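Local coordinates for cytochrome C (Marichromatium purpuratum 984, PDB 5LO9), which probably oxidises thiosulfate to tetrathionate and passes the electrons along its c-type hemes, with the reverse reaction possible, at residues C121-G126 against L267-N272; G264-L267 against T273-R276. One frame throughout, in Å; residues are numbered along the deposited sequence.

Contact 1. Residues C121-G126 against L267-N272; sequences CVRCHG and LFRHTN. With HEC (heme c), chain D.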
ATOM      1  N   CYS A 121       4.228   3.394 -31.932  1.00 37.45           N
ATOM      2  CA  CYS A 121       4.828   2.865 -33.141  1.00 37.23           C
ATOM      3  C   CYS A 121       5.777   1.722 -32.795  1.00 39.07           C
ATOM      4  O   CYS A 121       5.842   0.713 -33.510  1.00 39.86           O
ATOM      5  CB  CYS A 121       5.559   3.977 -33.896  1.00 39.39           C
ATOM      6  SG  CYS A 121       4.596   5.508 -34.083  1.00 40.25           S
ATOM      7  N   VAL A 122       6.504   1.841 -31.682  1.00 33.59           N
ATOM      8  CA  VAL A 122       7.507   0.825 -31.353  1.00 34.98           C
ATOM      9  C   VAL A 122       6.890  -0.476 -30.885  1.00 32.35           C
ATOM     10  O   VAL A 122       7.584  -1.490 -30.817  1.00 39.48           O
ATOM     11  CB  VAL A 122       8.507   1.330 -30.287  1.00 34.09           C
ATOM     12  CG1 VAL A 122       9.254   2.536 -30.765  1.00 35.00           C
ATOM     13  CG2 VAL A 122       7.793   1.687 -28.991  1.00 34.13           C
ATOM     14  N   ARG A 123       5.594  -0.491 -30.612  1.00 37.22           N
ATOM     15  CA  ARG A 123       4.955  -1.724 -30.187  1.00 29.70           C
ATOM     16  C   ARG A 123       4.914  -2.756 -31.313  1.00 37.78           C
ATOM     17  O   ARG A 123       4.868  -3.955 -31.042  1.00 45.22           O
ATOM     18  CB  ARG A 123       3.560  -1.404 -29.673  1.00 26.65           C
ATOM     19  CG  ARG A 123       3.013  -2.401 -28.736  1.00 35.39           C
ATOM     20  CD  ARG A 123       3.980  -2.649 -27.529  1.00 41.35           C
ATOM     21  NE  ARG A 123       4.295  -1.364 -26.933  1.00 38.65           N
ATOM     22  CZ  ARG A 123       5.480  -0.954 -26.512  1.00 37.05           C
ATOM     23  NH1 ARG A 123       6.554  -1.726 -26.595  1.00 43.93           N
ATOM     24  NH2 ARG A 123       5.571   0.268 -25.989  1.00 66.35           N
ATOM     25  N   CYS A 124       4.876  -2.310 -32.567  1.00 39.00           N
ATOM     26  CA  CYS A 124       4.995  -3.166 -33.738  1.00 42.89           C
ATOM     27  C   CYS A 124       6.329  -3.010 -34.445  1.00 41.85           C
ATOM     28  O   CYS A 124       6.794  -3.971 -35.068  1.00 41.96           O
ATOM     29  CB  CYS A 124       3.900  -2.857 -34.780  1.00 40.59           C
ATOM     30  SG  CYS A 124       2.150  -3.162 -34.393  1.00 39.48           S
ATOM     31  N   HIS A 125       6.933  -1.815 -34.421  1.00 34.06           N
ATOM     32  CA  HIS A 125       8.159  -1.571 -35.180  1.00 39.30           C
ATOM     33  C   HIS A 125       9.428  -1.840 -34.386  1.00 41.02           C
ATOM     34  O   HIS A 125      10.532  -1.589 -34.883  1.00 41.59           O
ATOM     35  CB  HIS A 125       8.181  -0.141 -35.720  1.00 37.58           C
ATOM     36  CG  HIS A 125       7.270   0.054 -36.898  1.00 42.85           C
ATOM     37  ND1 HIS A 125       7.637  -0.293 -38.179  1.00 39.53           N
ATOM     38  CD2 HIS A 125       6.001   0.522 -36.984  1.00 38.30           C
ATOM     39  CE1 HIS A 125       6.638  -0.033 -39.005  1.00 43.19           C
ATOM     40  NE2 HIS A 125       5.637   0.462 -38.304  1.00 43.08           N
ATOM     41  N   GLY A 126       9.307  -2.383 -33.190  1.00 38.67           N
ATOM     42  CA  GLY A 126      10.471  -2.790 -32.462  1.00 42.50           C
ATOM     43  C   GLY A 126      11.122  -1.660 -31.701  1.00 39.78           C
ATOM     44  O   GLY A 126      10.775  -0.479 -31.843  1.00 38.72           O
ATOM     45  N   LEU A 267      10.664  -1.155 -14.905  1.00 35.56           N
ATOM     46  CA  LEU A 267      10.600  -2.567 -14.578  1.00 35.89           C
ATOM     47  C   LEU A 267       9.308  -3.185 -15.084  1.00 38.61           C
ATOM     48  O   LEU A 267       9.275  -4.365 -15.437  1.00 31.81           O
ATOM     49  CB  LEU A 267      10.688  -2.749 -13.086  1.00 32.74           C
ATOM     50  CG  LEU A 267      11.954  -2.332 -12.354  1.00 41.19           C
ATOM     51  CD1 LEU A 267      11.822  -2.718 -10.869  1.00 46.80           C
ATOM     52  CD2 LEU A 267      13.132  -3.004 -12.968  1.00 45.17           C
ATOM     53  N   PHE A 268       8.226  -2.411 -15.070  1.00 36.40           N
ATOM     54  CA  PHE A 268       6.951  -2.894 -15.580  1.00 41.59           C
ATOM     55  C   PHE A 268       7.037  -3.211 -17.072  1.00 41.65           C
ATOM     56  O   PHE A 268       6.483  -4.215 -17.544  1.00 34.47           O
ATOM     57  CB  PHE A 268       5.884  -1.830 -15.316  1.00 39.59           C
ATOM     58  CG  PHE A 268       4.479  -2.354 -15.278  1.00 34.92           C
ATOM     59  CD1 PHE A 268       3.931  -2.792 -14.089  1.00 35.28           C
ATOM     60  CD2 PHE A 268       3.704  -2.379 -16.425  1.00 33.45           C
ATOM     61  CE1 PHE A 268       2.619  -3.257 -14.026  1.00 36.14           C
ATOM     62  CE2 PHE A 268       2.399  -2.833 -16.376  1.00 42.34           C
ATOM     63  CZ  PHE A 268       1.852  -3.283 -15.159  1.00 35.49           C
ATOM     64  N   ARG A 269       7.716  -2.345 -17.825  1.00 38.28           N
ATOM     65  CA  ARG A 269       7.821  -2.424 -19.273  1.00 37.58           C
ATOM     66  C   ARG A 269       8.975  -3.321 -19.738  1.00 41.56           C
ATOM     67  O   ARG A 269       8.901  -3.930 -20.817  1.00 40.64           O
ATOM     68  CB  ARG A 269       7.993  -0.996 -19.815  1.00 38.11           C
ATOM     69  CG  ARG A 269       8.144  -0.842 -21.311  1.00 30.48           C
ATOM     70  CD  ARG A 269       6.871  -1.172 -22.051  1.00 33.50           C
ATOM     71  NE  ARG A 269       6.789  -2.579 -22.430  1.00 46.19           N
ATOM     72  CZ  ARG A 269       5.851  -3.110 -23.207  1.00 41.07           C
ATOM     73  NH1 ARG A 269       4.875  -2.368 -23.723  1.00 38.27           N
ATOM     74  NH2 ARG A 269       5.895  -4.407 -23.454  1.00 43.24           N
ATOM     75  N   HIS A 270      10.052  -3.416 -18.970  1.00 43.62           N
ATOM     76  CA  HIS A 270      11.229  -4.160 -19.399  1.00 40.67           C
ATOM     77  C   HIS A 270      11.592  -5.212 -18.370  1.00 36.52           C
ATOM     78  O   HIS A 270      12.760  -5.440 -18.086  1.00 37.93           O
ATOM     79  CB  HIS A 270      12.393  -3.217 -19.664  1.00 44.31           C
ATOM     80  CG  HIS A 270      12.080  -2.151 -20.680  1.00 48.52           C
ATOM     81  ND1 HIS A 270      12.191  -2.358 -22.039  1.00 46.75           N
ATOM     82  CD2 HIS A 270      11.634  -0.881 -20.532  1.00 41.41           C
ATOM     83  CE1 HIS A 270      11.856  -1.254 -22.681  1.00 44.35           C
ATOM     84  NE2 HIS A 270      11.506  -0.343 -21.792  1.00 38.92           N
ATOM     85  N   THR A 271      10.569  -5.898 -17.845  1.00 33.83           N
ATOM     86  CA  THR A 271      10.744  -6.769 -16.694  1.00 33.27           C
ATOM     87  C   THR A 271      11.826  -7.808 -16.941  1.00 43.54           C
ATOM     88  O   THR A 271      12.599  -8.155 -16.030  1.00 43.42           O
ATOM     89  CB  THR A 271       9.433  -7.473 -16.365  1.00 35.58           C
ATOM     90  OG1 THR A 271       8.313  -6.608 -16.622  1.00 34.09           O
ATOM     91  CG2 THR A 271       9.430  -7.845 -14.899  1.00 29.71           C
ATOM     92  N   ASN A 272      11.920  -8.293 -18.174  1.00 39.94           N
ATOM     93  CA  ASN A 272      12.752  -9.449 -18.465  1.00 42.02           C
ATOM     94  C   ASN A 272      14.195  -9.081 -18.785  1.00 39.89           C
ATOM     95  O   ASN A 272      15.053  -9.969 -18.793  1.00 35.55           O
ATOM     96  CB  ASN A 272      12.163 -10.216 -19.645  1.00 41.88           C
ATOM     97  CG  ASN A 272      12.255  -9.436 -20.916  1.00 38.16           C
ATOM     98  OD1 ASN A 272      11.745  -8.331 -21.020  1.00 41.16           O
ATOM     99  ND2 ASN A 272      13.003  -9.961 -21.860  1.00 45.54           N
TER
HETATM  100 FE   HEC D1002       3.813   1.088 -39.062  1.00 44.81          FE
HETATM  101  CHA HEC D1002       5.052   0.061 -42.154  1.00 35.44           C
HETATM  102  CHB HEC D1002       5.038   4.317 -39.658  1.00 32.87           C
HETATM  103  CHC HEC D1002       2.710   2.099 -35.911  1.00 32.20           C
HETATM  104  CHD HEC D1002       2.347  -2.037 -38.597  1.00 36.95           C
HETATM  105  NA  HEC D1002       4.861   2.001 -40.621  1.00 42.46           N
HETATM  106  C1A HEC D1002       5.260   1.430 -41.750  1.00 32.16           C
HETATM  107  C2A HEC D1002       5.961   2.346 -42.668  1.00 36.76           C
HETATM  108  C3A HEC D1002       5.942   3.617 -41.940  1.00 45.70           C
HETATM  109  C4A HEC D1002       5.233   3.284 -40.674  1.00 43.99           C
HETATM  110  CMA HEC D1002       6.525   4.922 -42.406  1.00 37.15           C
HETATM  111  CAA HEC D1002       6.561   2.088 -44.027  1.00 40.19           C
HETATM  112  CBA HEC D1002       8.020   1.693 -43.864  1.00 35.92           C
HETATM  113  CGA HEC D1002       8.683   1.500 -45.209  1.00 37.80           C
HETATM  114  O1A HEC D1002       9.815   0.975 -45.246  1.00 32.71           O
HETATM  115  O2A HEC D1002       8.070   1.878 -46.235  1.00 40.05           O
HETATM  116  NB  HEC D1002       3.868   2.875 -37.985  1.00 34.36           N
HETATM  117  C1B HEC D1002       4.394   4.037 -38.378  1.00 35.47           C
HETATM  118  C2B HEC D1002       4.262   5.109 -37.358  1.00 35.37           C
HETATM  119  C3B HEC D1002       3.555   4.444 -36.258  1.00 35.03           C
HETATM  120  C4B HEC D1002       3.366   3.076 -36.764  1.00 33.65           C
HETATM  121  CMB HEC D1002       4.735   6.532 -37.467  1.00 42.35           C
HETATM  122  CAB HEC D1002       3.133   4.979 -34.919  1.00 38.77           C
HETATM  123  CBB HEC D1002       2.267   6.192 -35.102  1.00 35.58           C
HETATM  124  NC  HEC D1002       2.736   0.194 -37.525  1.00 34.68           N
HETATM  125  C1C HEC D1002       2.420   0.739 -36.357  1.00 33.51           C
HETATM  126  C2C HEC D1002       1.666  -0.169 -35.470  1.00 34.95           C
HETATM  127  C3C HEC D1002       1.530  -1.400 -36.260  1.00 32.72           C
HETATM  128  C4C HEC D1002       2.235  -1.042 -37.519  1.00 33.58           C
HETATM  129  CMC HEC D1002       1.161   0.164 -34.100  1.00 36.25           C
HETATM  130  CAC HEC D1002       0.919  -2.741 -35.921  1.00 30.56           C
HETATM  131  CBC HEC D1002      -0.390  -2.770 -35.183  1.00 36.96           C
HETATM  132  ND  HEC D1002       3.716  -0.667 -40.167  1.00 34.27           N
HETATM  133  C1D HEC D1002       3.078  -1.777 -39.836  1.00 32.11           C
HETATM  134  C2D HEC D1002       3.197  -2.839 -40.853  1.00 29.41           C
HETATM  135  C3D HEC D1002       3.994  -2.250 -41.904  1.00 28.85           C
HETATM  136  C4D HEC D1002       4.264  -0.888 -41.365  1.00 38.73           C
HETATM  137  CMD HEC D1002       2.614  -4.195 -40.823  1.00 29.56           C
HETATM  138  CAD HEC D1002       4.419  -2.900 -43.198  1.00 39.77           C
HETATM  139  CBD HEC D1002       3.456  -2.554 -44.342  1.00 39.29           C
HETATM  140  CGD HEC D1002       3.700  -3.415 -45.565  1.00 42.14           C
HETATM  141  O1D HEC D1002       3.657  -2.820 -46.660  1.00 42.81           O
HETATM  142  O2D HEC D1002       3.944  -4.646 -45.448  1.00 43.59           O

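Contact 2. Residues G264-L267 against T273-R276; sequences GARL and TDPR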
ATOM      1  N   GLY A 264      10.037   1.998 -11.493  1.00 32.11           N
ATOM      2  CA  GLY A 264       8.941   1.054 -11.509  1.00 36.25           C
ATOM      3  C   GLY A 264       8.268   1.001 -12.866  1.00 35.77           C
ATOM      4  O   GLY A 264       7.856  -0.064 -13.331  1.00 37.65           O
ATOM      5  N   ALA A 265       8.152   2.143 -13.525  1.00 32.06           N
ATOM      6  CA  ALA A 265       7.610   2.124 -14.875  1.00 35.85           C
ATOM      7  C   ALA A 265       8.521   1.372 -15.822  1.00 34.48           C
ATOM      8  O   ALA A 265       8.042   0.715 -16.750  1.00 33.93           O
ATOM      9  CB  ALA A 265       7.409   3.528 -15.415  1.00 39.71           C
ATOM     10  N   ARG A 266       9.827   1.432 -15.610  1.00 33.82           N
ATOM     11  CA  ARG A 266      10.683   0.698 -16.531  1.00 34.56           C
ATOM     12  C   ARG A 266      10.771  -0.788 -16.179  1.00 39.62           C
ATOM     13  O   ARG A 266      10.852  -1.627 -17.085  1.00 43.10           O
ATOM     14  CB  ARG A 266      12.054   1.400 -16.590  1.00 32.21           C
ATOM     15  CG  ARG A 266      13.297   0.629 -16.269  1.00 40.20           C
ATOM     16  CD  ARG A 266      14.514   1.160 -17.076  1.00 47.11           C
ATOM     17  NE  ARG A 266      15.111   0.023 -17.789  1.00 62.46           N
ATOM     18  CZ  ARG A 266      15.386  -0.019 -19.090  1.00 72.05           C
ATOM     19  NH1 ARG A 266      15.130   1.047 -19.845  1.00 75.51           N
ATOM     20  NH2 ARG A 266      15.915  -1.139 -19.633  1.00 70.72           N
ATOM     21  N   LEU A 267      10.664  -1.155 -14.905  1.00 35.56           N
ATOM     22  CA  LEU A 267      10.600  -2.567 -14.578  1.00 35.89           C
ATOM     23  C   LEU A 267       9.308  -3.185 -15.084  1.00 38.61           C
ATOM     24  O   LEU A 267       9.275  -4.365 -15.437  1.00 31.81           O
ATOM     25  CB  LEU A 267      10.688  -2.749 -13.086  1.00 32.74           C
ATOM     26  CG  LEU A 267      11.954  -2.332 -12.354  1.00 41.19           C
ATOM     27  CD1 LEU A 267      11.822  -2.718 -10.869  1.00 46.80           C
ATOM     28  CD2 LEU A 267      13.132  -3.004 -12.968  1.00 45.17           C
ATOM     29  N   THR A 273      14.475  -7.806 -19.034  1.00 35.88           N
ATOM     30  CA  THR A 273      15.797  -7.362 -19.447  1.00 42.08           C
ATOM     31  C   THR A 273      16.497  -6.437 -18.465  1.00 39.06           C
ATOM     32  O   THR A 273      17.726  -6.301 -18.542  1.00 45.64           O
ATOM     33  CB  THR A 273      15.717  -6.632 -20.786  1.00 40.08           C
ATOM     34  OG1 THR A 273      14.995  -5.411 -20.597  1.00 48.12           O
ATOM     35  CG2 THR A 273      15.009  -7.482 -21.767  1.00 38.70           C
ATOM     36  N   ASP A 274      15.767  -5.757 -17.599  1.00 39.60           N
ATOM     37  CA  ASP A 274      16.401  -4.864 -16.649  1.00 46.77           C
ATOM     38  C   ASP A 274      17.244  -5.658 -15.642  1.00 49.86           C
ATOM     39  O   ASP A 274      16.774  -6.673 -15.092  1.00 41.06           O
ATOM     40  CB  ASP A 274      15.350  -4.035 -15.924  1.00 42.76           C
ATOM     41  CG  ASP A 274      15.966  -2.950 -15.071  1.00 44.26           C
ATOM     42  OD1 ASP A 274      16.082  -1.804 -15.566  1.00 46.66           O
ATOM     43  OD2 ASP A 274      16.337  -3.253 -13.912  1.00 40.43           O
ATOM     44  N   PRO A 275      18.473  -5.204 -15.345  1.00 45.77           N
ATOM     45  CA  PRO A 275      19.361  -5.991 -14.460  1.00 47.78           C
ATOM     46  C   PRO A 275      18.796  -6.258 -13.080  1.00 44.70           C
ATOM     47  O   PRO A 275      19.143  -7.278 -12.479  1.00 48.78           O
ATOM     48  CB  PRO A 275      20.626  -5.127 -14.377  1.00 47.79           C
ATOM     49  CG  PRO A 275      20.578  -4.289 -15.603  1.00 56.38           C
ATOM     50  CD  PRO A 275      19.137  -3.995 -15.833  1.00 48.89           C
ATOM     51  N   ARG A 276      17.913  -5.406 -12.572  1.00 45.15           N
ATOM     52  CA  ARG A 276      17.321  -5.654 -11.262  1.00 42.94           C
ATOM     53  C   ARG A 276      16.229  -6.726 -11.270  1.00 39.55           C
ATOM     54  O   ARG A 276      16.169  -7.539 -10.350  1.00 41.84           O
ATOM     55  CB  ARG A 276      16.766  -4.364 -10.702  1.00 42.67           C
ATOM     56  CG  ARG A 276      17.867  -3.350 -10.398  1.00 47.11           C
ATOM     57  CD  ARG A 276      17.410  -2.386  -9.370  1.00 54.02           C
ATOM     58  NE  ARG A 276      18.507  -1.765  -8.655  1.00 61.35           N
ATOM     59  CZ  ARG A 276      19.121  -0.660  -9.064  1.00 72.50           C
ATOM     60  NH1 ARG A 276      18.757  -0.047 -10.214  1.00 68.21           N
ATOM     61  NH2 ARG A 276      20.107  -0.181  -8.311  1.00 63.93           N
TER

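Contact 1. Residues C121-G126 against L267-N272
Arg123, one of the two inner residues of the CXXCH heme-binding motif, faces Arg269 at the C-terminal end of helix 256-269, and this pair alone makes the contact. The motif holds its own heme c at three points: Cys121 SG is bonded to CAB at 1.8 Å, Cys124 SG to CAC at 2.0 Å, and His125 NE2 ligates the iron at 2.1 Å, with Met167 as the other axial ligand. His125 ND1 is hydrogen-bonded to the carbonyl O of Pro137, which, with the iron bond, probably limits rotation of the imidazole. Arg123 CG is anti to the backbone N (chi1 -156°), and bends at the next two torsions carry the guanidinium to meet a side chain coming from the opposite direction. Arg269 NH1 sits over the centre of the Arg123 guanidinium, 3.2 Å from Arg123 CZ, and the two planes are 25° apart. Across the pair, Arg123 NH1 lies over a face of the Arg269 group, nearer its rim. Arg123 NE and Arg269 NH1, 3.4 Å apart, are both donors, as are the two NH1 atoms, so the groups meet by their faces without bonding each other. Both arginines line the pocket of another heme c, and Arg269 NH2 donates a hydrogen bond to O1D of that heme. The negative propionate probably offsets part of the charge on the arginines, consistent with a close approach made tolerable by the anion that Arg269 holds and with face-on packing of two guanidinium groups between two heme-bearing parts of the chain.

Contact 2. Residues G264-L267 against T273-R276
Asp274 and Arg266 form a salt bridge between the loop that follows helix 256-269 and the last turns of that helix, while Leu267 packs beside the same carboxylate. The aspartate can be followed outward. Asp274 CB points toward the helix and lies 3.8 Å from Leu267 CD2. CG is set anti to the backbone N (chi1 -172°), which carries the carboxylate over to the helix, and Asp274 CG comes within 3.5 Å of Leu267 CD2. From there the two oxygens have different tasks. Asp274 OD1 accepts from Arg266 NE at 3.0 Å, through its anti lone pair and close to the guanidinium plane, with an N-H...O angle of 154°. The grip is at a single point: Arg266 NH2 stays 4.1 Å from Asp274 OD1, and the guanidinium and carboxylate planes are turned 47° apart, unlike the flat, two-pronged pairing an arginine can make. Asp274 OD2 touches Leu267 CD2 at 3.4 Å and accepts from Arg276 N at 3.0 Å, the donor arriving on the anti side and tilted out of the carboxylate plane. With an alanine here the carboxylate is gone, and Arg266 would probably lose its counter-charge, the N-H of Arg276 its acceptor, and a gap would open beside the methyl of Leu267. Val352 of helix 351-363 touches both Leu267 and Arg276. The bond from OD2 to the N-H two residues on, across Pro275, defines an Asx turn, here one whose second oxygen ties the turn back to the preceding helix through the arginine.

How the contacts relate
Both contacts draw on the last stretch of helix 256-269, their segments overlapping at Leu267, which packs only in contact 2, and their centres lie 11 Å apart. Contact 2 ties the helix to the loop after it; contact 1 carries its end to the CXXCH segment of the heme bound by His125. Arg266 and Arg269, with side chains about 6 Å apart, serve different partners. The side chain of Leu267 lies about 7 Å from a bound heme c and about 6 Å from that of Cys287, a covalent heme attachment point. The helix end thus lies close to more than one heme, Arg269 bonding one and Phe268 lining another's pocket, while thiosulfate has a separate pocket that includes Cys330.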